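Putative alpha-L-fucosidase (Bacteroides thetaiotaomicron, PDB 4H41) probably hydrolyses fucose-containing host glycans, as a putative alpha-L-fucosidase built on a TIM barrel. Local coordinates at residues B[285-298]-B[323-337]. Sequence-based numbering, arbitrary orientation.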
# COMPACT_ATOMS: atom_id res chain seq x y z
N PHE B 285 -2.95 -4.91 -3.66
CA PHE B 285 -4.36 -4.90 -3.30
C PHE B 285 -4.52 -4.96 -1.81
O PHE B 285 -3.68 -5.55 -1.14
CB PHE B 285 -5.09 -6.13 -3.89
CG PHE B 285 -4.88 -6.34 -5.37
CD1 PHE B 285 -5.72 -5.74 -6.30
CD2 PHE B 285 -3.89 -7.20 -5.83
CE1 PHE B 285 -5.52 -5.94 -7.68
CE2 PHE B 285 -3.70 -7.40 -7.20
CZ PHE B 285 -4.53 -6.79 -8.11
N LEU B 286 -5.61 -4.38 -1.29
CA LEU B 286 -5.97 -4.45 0.12
C LEU B 286 -7.34 -5.09 0.25
O LEU B 286 -7.99 -5.37 -0.76
CB LEU B 286 -5.93 -3.03 0.73
CG LEU B 286 -4.52 -2.50 0.94
CD1 LEU B 286 -4.59 -1.05 1.35
CD2 LEU B 286 -3.78 -3.31 1.96
N PRO B 287 -7.74 -5.44 1.50
CA PRO B 287 -9.03 -6.12 1.67
C PRO B 287 -10.22 -5.40 1.05
O PRO B 287 -10.32 -4.15 1.02
CB PRO B 287 -9.16 -6.22 3.19
CG PRO B 287 -7.71 -6.25 3.67
CD PRO B 287 -7.03 -5.31 2.80
N ILE B 288 -11.16 -6.21 0.54
CA ILE B 288 -12.37 -5.70 -0.09
C ILE B 288 -13.34 -5.12 0.92
O ILE B 288 -13.40 -5.52 2.09
CB ILE B 288 -13.04 -6.85 -0.92
CG1 ILE B 288 -13.96 -6.30 -2.01
CG2 ILE B 288 -13.78 -7.84 -0.03
CD1 ILE B 288 -14.42 -7.37 -3.01
N LYS B 289 -14.17 -4.19 0.45
CA LYS B 289 -15.33 -3.71 1.18
C LYS B 289 -16.32 -4.90 1.36
O LYS B 289 -16.70 -5.55 0.38
CB LYS B 289 -16.00 -2.55 0.41
CG LYS B 289 -17.32 -2.12 1.02
CD LYS B 289 -17.97 -0.95 0.26
CE LYS B 289 -17.26 0.35 0.40
NZ LYS B 289 -18.11 1.45 -0.17
N PHE B 290 -16.69 -5.18 2.60
CA PHE B 290 -17.60 -6.28 2.91
C PHE B 290 -18.83 -6.33 1.98
O PHE B 290 -19.15 -7.39 1.45
CB PHE B 290 -18.08 -6.21 4.36
CG PHE B 290 -19.15 -7.25 4.61
CD1 PHE B 290 -18.88 -8.60 4.45
CD2 PHE B 290 -20.46 -6.87 4.84
CE1 PHE B 290 -19.90 -9.55 4.61
CE2 PHE B 290 -21.48 -7.82 4.94
CZ PHE B 290 -21.18 -9.15 4.86
N ASP B 291 -19.49 -5.20 1.78
CA ASP B 291 -20.72 -5.21 0.93
C ASP B 291 -20.45 -5.68 -0.47
O ASP B 291 -21.30 -6.34 -1.05
CB ASP B 291 -21.45 -3.86 0.90
CG ASP B 291 -22.46 -3.68 2.02
OD1 ASP B 291 -22.79 -4.68 2.71
OD2 ASP B 291 -23.03 -2.56 2.13
N LYS B 292 -19.23 -5.46 -0.99
CA LYS B 292 -18.91 -5.98 -2.33
C LYS B 292 -18.78 -7.49 -2.28
O LYS B 292 -19.30 -8.19 -3.18
CB LYS B 292 -17.63 -5.36 -2.87
CG LYS B 292 -17.79 -3.88 -3.21
CD LYS B 292 -16.45 -3.25 -3.57
CE LYS B 292 -16.59 -1.75 -3.82
NZ LYS B 292 -15.29 -1.18 -4.27
N LEU B 293 -18.10 -8.02 -1.26
CA LEU B 293 -17.94 -9.47 -1.10
C LEU B 293 -19.35 -10.09 -0.92
O LEU B 293 -19.67 -11.13 -1.51
CB LEU B 293 -17.07 -9.81 0.10
CG LEU B 293 -16.84 -11.31 0.34
CD1 LEU B 293 -16.23 -11.99 -0.85
CD2 LEU B 293 -15.93 -11.55 1.53
N ARG B 294 -20.17 -9.45 -0.09
CA ARG B 294 -21.54 -9.93 0.21
C ARG B 294 -22.32 -10.04 -1.09
O ARG B 294 -23.00 -11.00 -1.31
CB ARG B 294 -22.25 -8.97 1.20
CG ARG B 294 -23.61 -9.42 1.51
CD ARG B 294 -24.40 -8.50 2.37
NE ARG B 294 -24.38 -7.12 1.95
CZ ARG B 294 -25.12 -6.56 1.00
NH1 ARG B 294 -26.01 -7.27 0.33
NH2 ARG B 294 -25.01 -5.26 0.75
N MSE B 295 -22.28 -9.01 -1.92
CA MSE B 295 -23.04 -9.04 -3.18
C MSE B 295 -22.57 -10.19 -4.10
O MSE B 295 -23.40 -10.81 -4.76
CB MSE B 295 -22.91 -7.70 -3.89
CG MSE B 295 -23.72 -6.62 -3.23
SE MSE B 295 -23.52 -4.97 -4.33
CE MSE B 295 -21.68 -4.81 -4.75
N LYS B 296 -21.27 -10.51 -4.11
CA LYS B 296 -20.74 -11.59 -4.94
C LYS B 296 -21.17 -12.92 -4.41
O LYS B 296 -21.54 -13.78 -5.22
CB LYS B 296 -19.20 -11.48 -5.04
CG LYS B 296 -18.79 -10.23 -5.78
CD LYS B 296 -17.30 -10.09 -6.07
CE LYS B 296 -16.41 -10.26 -4.88
NZ LYS B 296 -14.97 -10.19 -5.26
N LEU B 297 -21.21 -13.11 -3.09
CA LEU B 297 -21.65 -14.38 -2.51
C LEU B 297 -23.17 -14.54 -2.66
O LEU B 297 -23.66 -15.66 -2.82
CB LEU B 297 -21.23 -14.47 -1.03
CG LEU B 297 -19.70 -14.48 -0.78
CD1 LEU B 297 -19.43 -14.53 0.72
CD2 LEU B 297 -19.01 -15.66 -1.44
N GLU B 298 -23.90 -13.41 -2.61
CA GLU B 298 -25.35 -13.42 -2.81
C GLU B 298 -25.67 -13.86 -4.25
O GLU B 298 -26.59 -14.63 -4.47
CB GLU B 298 -25.99 -12.07 -2.49
CG GLU B 298 -26.03 -11.81 -1.00
CD GLU B 298 -26.52 -10.44 -0.58
OE1 GLU B 298 -26.79 -9.59 -1.46
OE2 GLU B 298 -26.61 -10.22 0.65
N TYR B 323 -2.85 -6.45 7.07
CA TYR B 323 -3.87 -5.55 6.60
C TYR B 323 -5.00 -5.63 7.61
O TYR B 323 -5.82 -6.55 7.55
CB TYR B 323 -4.36 -5.92 5.18
CG TYR B 323 -3.26 -6.12 4.15
CD1 TYR B 323 -2.07 -5.37 4.21
CD2 TYR B 323 -3.44 -6.97 3.08
CE1 TYR B 323 -1.11 -5.48 3.22
CE2 TYR B 323 -2.46 -7.12 2.10
CZ TYR B 323 -1.29 -6.37 2.17
OH TYR B 323 -0.30 -6.51 1.24
N LEU B 324 -5.06 -4.68 8.53
CA LEU B 324 -6.01 -4.72 9.65
C LEU B 324 -7.45 -4.59 9.19
O LEU B 324 -8.36 -4.99 9.92
CB LEU B 324 -5.69 -3.70 10.73
CG LEU B 324 -4.28 -3.82 11.36
CD1 LEU B 324 -4.10 -2.78 12.45
CD2 LEU B 324 -4.06 -5.20 11.94
N GLN B 325 -7.67 -4.15 7.94
CA GLN B 325 -9.01 -4.11 7.33
C GLN B 325 -9.55 -5.53 7.16
O GLN B 325 -10.76 -5.73 7.07
CB GLN B 325 -9.00 -3.38 5.96
CG GLN B 325 -8.28 -2.02 5.95
CD GLN B 325 -6.80 -2.10 5.62
OE1 GLN B 325 -6.13 -3.11 5.88
NE2 GLN B 325 -6.26 -1.06 5.02
N ALA B 326 -8.65 -6.52 7.09
CA ALA B 326 -8.98 -7.94 6.99
C ALA B 326 -9.64 -8.47 8.26
O ALA B 326 -10.63 -9.17 8.16
CB ALA B 326 -7.74 -8.76 6.68
N GLY B 327 -9.10 -8.13 9.41
CA GLY B 327 -9.69 -8.54 10.69
C GLY B 327 -11.08 -7.98 10.86
O GLY B 327 -11.99 -8.66 11.32
N HIS B 328 -11.28 -6.72 10.44
CA HIS B 328 -12.59 -6.11 10.47
C HIS B 328 -13.51 -6.80 9.46
O HIS B 328 -14.68 -7.05 9.77
CB HIS B 328 -12.47 -4.60 10.22
CG HIS B 328 -11.76 -3.88 11.32
ND1 HIS B 328 -12.22 -3.95 12.63
CD2 HIS B 328 -10.65 -3.11 11.29
CE1 HIS B 328 -11.40 -3.19 13.35
NE2 HIS B 328 -10.38 -2.73 12.59
N LEU B 329 -13.01 -7.15 8.27
CA LEU B 329 -13.80 -7.89 7.28
C LEU B 329 -14.30 -9.21 7.88
O LEU B 329 -15.45 -9.59 7.69
CB LEU B 329 -13.00 -8.18 6.03
CG LEU B 329 -13.74 -8.95 4.90
CD1 LEU B 329 -15.05 -8.32 4.54
CD2 LEU B 329 -12.87 -8.96 3.63
N TYR B 330 -13.43 -9.87 8.61
CA TYR B 330 -13.76 -11.15 9.28
C TYR B 330 -14.92 -10.96 10.24
O TYR B 330 -15.84 -11.76 10.24
CB TYR B 330 -12.53 -11.64 10.03
CG TYR B 330 -12.63 -13.02 10.65
CD1 TYR B 330 -12.27 -14.15 9.94
CD2 TYR B 330 -12.87 -13.16 12.01
CE1 TYR B 330 -12.21 -15.40 10.55
CE2 TYR B 330 -12.83 -14.41 12.63
CZ TYR B 330 -12.47 -15.52 11.90
OH TYR B 330 -12.39 -16.74 12.52
N ASP B 331 -14.92 -9.86 11.00
CA ASP B 331 -16.01 -9.53 11.93
C ASP B 331 -17.31 -9.24 11.19
O ASP B 331 -18.34 -9.74 11.59
CB ASP B 331 -15.63 -8.35 12.80
CG ASP B 331 -14.49 -8.61 13.77
OD1 ASP B 331 -14.14 -9.80 13.98
OD2 ASP B 331 -13.91 -7.61 14.28
N ARG B 332 -17.27 -8.46 10.10
CA ARG B 332 -18.50 -8.16 9.31
C ARG B 332 -19.07 -9.44 8.70
O ARG B 332 -20.29 -9.62 8.65
CB ARG B 332 -18.22 -7.14 8.21
CG ARG B 332 -17.66 -5.79 8.63
CD ARG B 332 -18.60 -4.89 9.44
NE ARG B 332 -18.80 -5.33 10.82
CZ ARG B 332 -17.90 -5.29 11.81
NH1 ARG B 332 -16.70 -4.75 11.61
NH2 ARG B 332 -18.20 -5.75 13.00
N TYR B 333 -18.17 -10.32 8.23
CA TYR B 333 -18.53 -11.62 7.64
C TYR B 333 -19.22 -12.50 8.67
O TYR B 333 -20.30 -13.06 8.41
CB TYR B 333 -17.26 -12.27 7.09
CG TYR B 333 -17.47 -13.60 6.43
CD1 TYR B 333 -17.45 -14.77 7.17
CD2 TYR B 333 -17.70 -13.69 5.06
CE1 TYR B 333 -17.66 -16.01 6.57
CE2 TYR B 333 -17.86 -14.93 4.44
CZ TYR B 333 -17.86 -16.08 5.20
OH TYR B 333 -18.10 -17.29 4.60
N ARG B 334 -18.65 -12.61 9.86
CA ARG B 334 -19.26 -13.40 10.93
C ARG B 334 -20.60 -12.87 11.35
O ARG B 334 -21.49 -13.65 11.71
CB ARG B 334 -18.34 -13.46 12.16
CG ARG B 334 -17.13 -14.35 11.97
CD ARG B 334 -16.64 -14.93 13.26
NE ARG B 334 -16.29 -13.86 14.19
CZ ARG B 334 -16.95 -13.54 15.31
NH1 ARG B 334 -18.05 -14.20 15.66
NH2 ARG B 334 -16.50 -12.57 16.08
N GLU B 335 -20.75 -11.53 11.37
CA GLU B 335 -22.03 -10.95 11.73
C GLU B 335 -23.14 -11.29 10.71
O GLU B 335 -24.23 -11.70 11.07
CB GLU B 335 -21.88 -9.42 11.88
CG GLU B 335 -21.18 -9.08 13.17
CD GLU B 335 -20.86 -7.62 13.41
OE1 GLU B 335 -21.11 -6.80 12.49
OE2 GLU B 335 -20.24 -7.30 14.45
N TYR B 336 -22.83 -11.17 9.44
CA TYR B 336 -23.78 -11.46 8.35
C TYR B 336 -24.16 -12.92 8.29
O TYR B 336 -25.33 -13.21 8.02
CB TYR B 336 -23.15 -11.01 7.03
CG TYR B 336 -23.96 -11.33 5.79
CD1 TYR B 336 -25.03 -10.52 5.40
CD2 TYR B 336 -23.67 -12.44 5.02
CE1 TYR B 336 -25.77 -10.81 4.25
CE2 TYR B 336 -24.43 -12.76 3.89
CZ TYR B 336 -25.43 -11.92 3.48
OH TYR B 336 -26.13 -12.26 2.34
N PHE B 337 -23.22 -13.83 8.59
CA PHE B 337 -23.45 -15.25 8.56
C PHE B 337 -23.76 -15.85 9.92
O PHE B 337 -23.92 -17.06 10.00
CB PHE B 337 -22.24 -15.96 7.94
CG PHE B 337 -22.25 -15.83 6.43
CD1 PHE B 337 -23.27 -16.40 5.68
CD2 PHE B 337 -21.21 -15.22 5.77
CE1 PHE B 337 -23.27 -16.33 4.28
CE2 PHE B 337 -21.23 -15.10 4.37
CZ PHE B 337 -22.27 -15.63 3.63
O HOH W 1 -1.47 -7.07 -1.25
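Phe-290 is a knob among Leu-329, Arg-332, Tyr-333 and Tyr-336. Its CG stands anti to the backbone N (chi1 173°), carrying the ring across to helix 324-337, where Arg-332 CB lies over one face and Leu-329 CD1 meets the edge. The ring's far edge turns toward the face of Tyr-336 in an offset edge-to-face pair, with Phe-290 CZ 3.5 Å from Tyr-336 CB. Arg-294 CG packs over a face of the Tyr-336 ring, a CH-pi contact. At the loop end, Leu-286 CD2 sits over the centre of the Tyr-323 ring, 3.5 Å from Tyr-323 CD1, while Pro-287 CG presses on Ala-326 CB at 3.9 Å. The one direct hydrogen bond between the segments, Tyr-336 OH to Glu-298 OE2, is weak at 2.7 Å; Tyr-336 OH also bonds Asn-30 N. Within helix 290-298, Arg-294 bridges Asp-291 and Glu-298, its NH1 meeting Glu-298 OE2 nearly straight (169°). A water joins Phe-285 O to Tyr-323 OH. An alanine in place of Tyr-336 would probably leave Asn-30 N without this partner and Phe-290 and Arg-294 without the ring they pack on. The axes of 290-298 and 324-337 cross at -45°; helix 290-302 links barrel strands 269-273 and 307-310, and helix 324-337 follows the last strand.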